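Local structure of SaTIE-TED (Staphylococcus aureus, 6FX6) at residues A[126-129]-A[130-134]; A[186-189]-A[190-194]. The protein is of uncertain precise function but forms the thioester domain of an LPXTG-anchored surface protein; such domains probably allow covalent attachment to host targets. One frame throughout, in Å; residues are numbered along the deposited sequence.

Contact 1 (A[126-129]-A[130-134]); sequences ADIL and KSVKE
The flat carbonyl group of Asp127 meets Ser131 twice: the backbone N of Ser131 lies above the carbonyl plane, 35° out of it and 3.2 Å from Asp127 O, while Ser131 OG approaches the same oxygen at 3.3 Å in a weak bond. Swung beside its own backbone N (chi1 -73°), the hydroxyl faces back along the chain to the carbonyl four residues earlier. One acceptor thus serves two donors of a single serine. The neighbouring carbonyls are met differently. Val132 N, 3.0 Å from Ile128 O, sits nearly in line with that C=O bond, whereas Lys133 N, 2.9 Å from Leu129 O, is tilted by 27° from its carbonyl plane. Together with the bond from Lys130 N to Ala126 O, these contacts give the i to i+4 pattern of an alpha-helix, here the C-terminal part of helix 121-134 in the thioester domain. On the side turned toward the rest of the fold, Ile128 CG2 and Val132 CG2 stand one turn apart, 4.4 Å from each other, in a loose apolar pair. CG2 of Val132 also rests 3.4 Å from Ile128 O, because this branch lies beside the backbone N, with CG1 anti to that nitrogen. Ile128 packs onto Gln96, Thr100 and Leu103 of helix 94-107; Val132 touches Met80 and Ser131 touches Phe84, both of helix 72-87. On the exposed side, Lys130 extends fully, leaving its NZ 5.5 Å from Asp127 OD1, too far for a salt bridge, though the opposite charges may attract each other weakly.

Contact 2 (A[186-189]-A[190-194]); sequences VTAD and KNAPD
Asp189 and Asn191 form an Asx turn superimposed on a type I beta turn that runs from Asp189 to Ala192, just where strand 183-188 ends. Lys190 is the first of the two central residues; its extended side chain leads away from the aspartate and touches Val150, while its carbonyl oxygen accepts a hydrogen bond from Lys239 NZ. Asn191 follows, and its backbone N donates to Asp189 OD1 at 3.0 Å, using the anti lone pair of that oxygen. The carboxylate can curl over the turn because CG of Asp189 lies between its own backbone N and carbonyl carbon (chi1 58°). Asn191 CB also touches Asp189 OD1, at 3.3 Å, and the amide beyond it is turned almost perpendicular to the carboxylate, 88° between the planes. Ala192 closes the turn: its N bonds Asp189 O at 3.0 Å, approaching from well above the carbonyl plane, and its own carbonyl oxygen takes a second hydrogen bond from Lys239 NZ. The aspartate therefore holds the turn with both backbone and side-chain oxygens. CB of Ala192, packed against Val175 and Val237, ends 4.1 Å from Ala188 CB.

In the fold
Both contacts are short-range, yet they illustrate two ways in which neighbouring residues shape a chain: repeated backbone bonding in contact 1, reversal assisted by a side chain in contact 2. They follow one another in series along the sequence and do not touch, their centres lying about 37 Å apart and their nearest atoms about 21 Å. The centre of contact 1 is about 11 Å from the centre of the chain, on a helix packed against two others; that of contact 2 is about 32 Å from it, at the far end of an all-beta region. There the turn carries the chain from the three-stranded sheet holding strand 183-188 to the mixed sheet holding strand 195-201.

Contact 1 (A[126-129]-A[130-134])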
ATOM      1  N   ALA A 126      -6.329  13.721  -3.328  1.00 46.77           N
ATOM      2  CA  ALA A 126      -5.170  14.520  -2.898  1.00 50.68           C
ATOM      3  C   ALA A 126      -4.502  13.963  -1.636  1.00 49.33           C
ATOM      4  O   ALA A 126      -3.278  13.861  -1.583  1.00 49.74           O
ATOM      5  CB  ALA A 126      -5.570  15.980  -2.681  1.00 52.93           C
ATOM      6  N   ASP A 127      -5.307  13.589  -0.642  1.00 50.65           N
ATOM      7  CA  ASP A 127      -4.791  12.994   0.598  1.00 53.07           C
ATOM      8  C   ASP A 127      -4.095  11.649   0.356  1.00 47.49           C
ATOM      9  O   ASP A 127      -3.131  11.326   1.052  1.00 48.07           O
ATOM     10  CB  ASP A 127      -5.899  12.828   1.660  1.00 56.60           C
ATOM     11  CG  ASP A 127      -5.351  12.827   3.092  1.00 64.61           C
ATOM     12  OD1 ASP A 127      -4.808  13.870   3.525  1.00 72.42           O
ATOM     13  OD2 ASP A 127      -5.466  11.789   3.788  1.00 60.29           O
ATOM     14  N   ILE A 128      -4.574  10.880  -0.625  1.00 44.87           N
ATOM     15  CA  ILE A 128      -3.947   9.599  -0.993  1.00 42.79           C
ATOM     16  C   ILE A 128      -2.592   9.829  -1.658  1.00 44.99           C
ATOM     17  O   ILE A 128      -1.606   9.203  -1.277  1.00 45.80           O
ATOM     18  CB  ILE A 128      -4.849   8.738  -1.912  1.00 40.86           C
ATOM     19  CG1 ILE A 128      -6.085   8.279  -1.135  1.00 37.47           C
ATOM     20  CG2 ILE A 128      -4.093   7.519  -2.450  1.00 40.46           C
ATOM     21  CD1 ILE A 128      -7.142   7.605  -1.984  1.00 35.31           C
ATOM     22  N   LEU A 129      -2.546  10.721  -2.642  1.00 47.59           N
ATOM     23  CA  LEU A 129      -1.282  11.048  -3.320  1.00 52.64           C
ATOM     24  C   LEU A 129      -0.220  11.619  -2.367  1.00 51.94           C
ATOM     25  O   LEU A 129       0.965  11.324  -2.521  1.00 49.45           O
ATOM     26  CB  LEU A 129      -1.522  12.007  -4.493  1.00 57.05           C
ATOM     27  CG  LEU A 129      -2.337  11.439  -5.661  1.00 56.79           C
ATOM     28  CD1 LEU A 129      -2.556  12.517  -6.713  1.00 59.87           C
ATOM     29  CD2 LEU A 129      -1.663  10.217  -6.271  1.00 55.81           C
ATOM     30  N   LYS A 130      -0.658  12.412  -1.385  1.00 53.96           N
ATOM     31  CA  LYS A 130       0.223  12.932  -0.326  1.00 55.84           C
ATOM     32  C   LYS A 130       0.812  11.800   0.524  1.00 52.41           C
ATOM     33  O   LYS A 130       1.990  11.839   0.860  1.00 52.05           O
ATOM     34  CB  LYS A 130      -0.541  13.916   0.574  1.00 58.35           C
ATOM     35  CG  LYS A 130       0.283  14.570   1.677  1.00 63.79           C
ATOM     36  CD  LYS A 130      -0.575  15.452   2.572  1.00 68.09           C
ATOM     37  CE  LYS A 130       0.265  16.207   3.593  1.00 75.50           C
ATOM     38  NZ  LYS A 130      -0.548  17.154   4.405  1.00 79.84           N
ATOM     39  N   SER A 131      -0.013  10.810   0.874  1.00 47.58           N
ATOM     40  CA  SER A 131       0.451   9.646   1.636  1.00 46.95           C
ATOM     41  C   SER A 131       1.458   8.796   0.852  1.00 47.47           C
ATOM     42  O   SER A 131       2.457   8.335   1.421  1.00 46.69           O
ATOM     43  CB  SER A 131      -0.726   8.766   2.072  1.00 45.02           C
ATOM     44  OG  SER A 131      -1.460   9.380   3.111  1.00 46.58           O
ATOM     45  N   VAL A 132       1.182   8.597  -0.441  1.00 44.18           N
ATOM     46  CA  VAL A 132       2.068   7.843  -1.337  1.00 45.28           C
ATOM     47  C   VAL A 132       3.401   8.566  -1.568  1.00 49.07           C
ATOM     48  O   VAL A 132       4.458   7.932  -1.543  1.00 50.58           O
ATOM     49  CB  VAL A 132       1.373   7.532  -2.687  1.00 44.75           C
ATOM     50  CG1 VAL A 132       2.349   6.934  -3.702  1.00 46.16           C
ATOM     51  CG2 VAL A 132       0.190   6.594  -2.461  1.00 42.96           C
ATOM     52  N   LYS A 133       3.350   9.879  -1.789  1.00 51.33           N
ATOM     53  CA  LYS A 133       4.570  10.671  -1.991  1.00 55.56           C
ATOM     54  C   LYS A 133       5.441  10.688  -0.735  1.00 57.44           C
ATOM     55  O   LYS A 133       6.654  10.547  -0.831  1.00 60.51           O
ATOM     56  CB  LYS A 133       4.231  12.104  -2.418  1.00 58.93           C
ATOM     57  CG  LYS A 133       5.424  12.928  -2.885  1.00 63.79           C
ATOM     58  CD  LYS A 133       4.956  14.234  -3.513  1.00 69.50           C
ATOM     59  CE  LYS A 133       6.101  15.204  -3.769  1.00 77.25           C
ATOM     60  NZ  LYS A 133       7.020  14.745  -4.847  1.00 79.90           N
ATOM     61  N   GLU A 134       4.820  10.859   0.430  1.00 59.33           N
ATOM     62  CA  GLU A 134       5.538  10.851   1.718  1.00 64.43           C
ATOM     63  C   GLU A 134       6.236   9.519   2.022  1.00 61.38           C
ATOM     64  O   GLU A 134       7.304   9.512   2.643  1.00 60.78           O
ATOM     65  CB  GLU A 134       4.599  11.231   2.876  1.00 70.62           C
ATOM     66  CG  GLU A 134       4.285  12.727   2.939  1.00 81.00           C
ATOM     67  CD  GLU A 134       3.148  13.098   3.891  1.00 85.20           C
ATOM     68  OE1 GLU A 134       2.384  12.209   4.339  1.00 86.60           O
ATOM     69  OE2 GLU A 134       3.010  14.308   4.188  1.00 87.73           O
TER

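Contact 2 (A[186-189]-A[190-194])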
ATOM      1  N   VAL A 186      18.823   3.481  20.820  1.00 41.95           N
ATOM      2  CA  VAL A 186      19.400   2.165  20.548  1.00 41.08           C
ATOM      3  C   VAL A 186      20.352   1.716  21.644  1.00 41.18           C
ATOM      4  O   VAL A 186      21.168   2.502  22.123  1.00 40.04           O
ATOM      5  CB  VAL A 186      20.184   2.181  19.224  1.00 42.59           C
ATOM      6  CG1 VAL A 186      20.764   0.809  18.923  1.00 49.32           C
ATOM      7  CG2 VAL A 186      19.290   2.642  18.084  1.00 42.82           C
ATOM      8  N   THR A 187      20.249   0.447  22.029  1.00 41.77           N
ATOM      9  CA  THR A 187      21.282  -0.198  22.832  1.00 44.30           C
ATOM     10  C   THR A 187      21.534  -1.606  22.288  1.00 41.32           C
ATOM     11  O   THR A 187      20.598  -2.309  21.916  1.00 42.71           O
ATOM     12  CB  THR A 187      20.944  -0.192  24.345  1.00 52.58           C
ATOM     13  OG1 THR A 187      22.017  -0.795  25.084  1.00 64.50           O
ATOM     14  CG2 THR A 187      19.644  -0.927  24.649  1.00 59.14           C
ATOM     15  N   ALA A 188      22.809  -1.984  22.208  1.00 40.70           N
ATOM     16  CA  ALA A 188      23.228  -3.293  21.717  1.00 40.49           C
ATOM     17  C   ALA A 188      24.110  -3.968  22.751  1.00 41.50           C
ATOM     18  O   ALA A 188      24.942  -3.311  23.377  1.00 44.19           O
ATOM     19  CB  ALA A 188      23.983  -3.149  20.409  1.00 40.75           C
ATOM     20  N   ASP A 189      23.930  -5.279  22.915  1.00 42.33           N
ATOM     21  CA  ASP A 189      24.701  -6.071  23.889  1.00 45.74           C
ATOM     22  C   ASP A 189      25.635  -7.054  23.162  1.00 44.06           C
ATOM     23  O   ASP A 189      25.708  -7.043  21.933  1.00 40.13           O
ATOM     24  CB  ASP A 189      23.764  -6.755  24.914  1.00 49.49           C
ATOM     25  CG  ASP A 189      22.725  -7.660  24.273  1.00 54.96           C
ATOM     26  OD1 ASP A 189      23.107  -8.610  23.560  1.00 55.71           O
ATOM     27  OD2 ASP A 189      21.515  -7.431  24.501  1.00 65.29           O
ATOM     28  N   LYS A 190      26.357  -7.885  23.917  1.00 47.05           N
ATOM     29  CA  LYS A 190      27.335  -8.830  23.349  1.00 48.65           C
ATOM     30  C   LYS A 190      26.752  -9.884  22.407  1.00 49.42           C
ATOM     31  O   LYS A 190      27.487 -10.419  21.574  1.00 50.87           O
ATOM     32  CB  LYS A 190      28.123  -9.534  24.459  1.00 54.42           C
ATOM     33  CG  LYS A 190      29.066  -8.622  25.222  1.00 57.04           C
ATOM     34  CD  LYS A 190      29.867  -9.399  26.248  1.00 61.49           C
ATOM     35  CE  LYS A 190      30.577  -8.471  27.216  1.00 63.11           C
ATOM     36  NZ  LYS A 190      31.273  -9.255  28.272  1.00 68.60           N
ATOM     37  N   ASN A 191      25.459 -10.193  22.540  1.00 47.31           N
ATOM     38  CA  ASN A 191      24.784 -11.109  21.612  1.00 46.66           C
ATOM     39  C   ASN A 191      24.514 -10.496  20.244  1.00 43.49           C
ATOM     40  O   ASN A 191      24.221 -11.226  19.302  1.00 42.40           O
ATOM     41  CB  ASN A 191      23.458 -11.617  22.190  1.00 49.44           C
ATOM     42  CG  ASN A 191      23.645 -12.557  23.364  1.00 53.37           C
ATOM     43  OD1 ASN A 191      24.763 -12.942  23.714  1.00 56.18           O
ATOM     44  ND2 ASN A 191      22.533 -12.942  23.973  1.00 57.74           N
ATOM     45  N   ALA A 192      24.574  -9.168  20.140  1.00 41.57           N
ATOM     46  CA  ALA A 192      24.414  -8.491  18.859  1.00 39.16           C
ATOM     47  C   ALA A 192      25.507  -8.921  17.892  1.00 40.41           C
ATOM     48  O   ALA A 192      26.670  -9.028  18.289  1.00 44.29           O
ATOM     49  CB  ALA A 192      24.457  -6.984  19.036  1.00 38.07           C
ATOM     50  N   PRO A 193      25.145  -9.166  16.620  1.00 41.74           N
ATOM     51  CA  PRO A 193      26.186  -9.448  15.635  1.00 43.71           C
ATOM     52  C   PRO A 193      27.037  -8.194  15.385  1.00 44.24           C
ATOM     53  O   PRO A 193      26.634  -7.088  15.768  1.00 42.63           O
ATOM     54  CB  PRO A 193      25.392  -9.856  14.395  1.00 42.99           C
ATOM     55  CG  PRO A 193      24.101  -9.130  14.528  1.00 40.71           C
ATOM     56  CD  PRO A 193      23.815  -9.037  15.995  1.00 39.93           C
ATOM     57  N   ASP A 194      28.207  -8.368  14.780  1.00 44.74           N
ATOM     58  CA  ASP A 194      29.157  -7.261  14.627  1.00 47.05           C
ATOM     59  C   ASP A 194      28.575  -6.135  13.766  1.00 43.87           C
ATOM     60  O   ASP A 194      28.758  -4.956  14.074  1.00 39.27           O
ATOM     61  CB  ASP A 194      30.495  -7.757  14.065  1.00 54.59           C
ATOM     62  CG  ASP A 194      31.258  -8.646  15.049  1.00 61.04           C
ATOM     63  OD1 ASP A 194      31.210  -8.385  16.271  1.00 66.79           O
ATOM     64  OD2 ASP A 194      31.920  -9.605  14.593  1.00 68.28           O
TER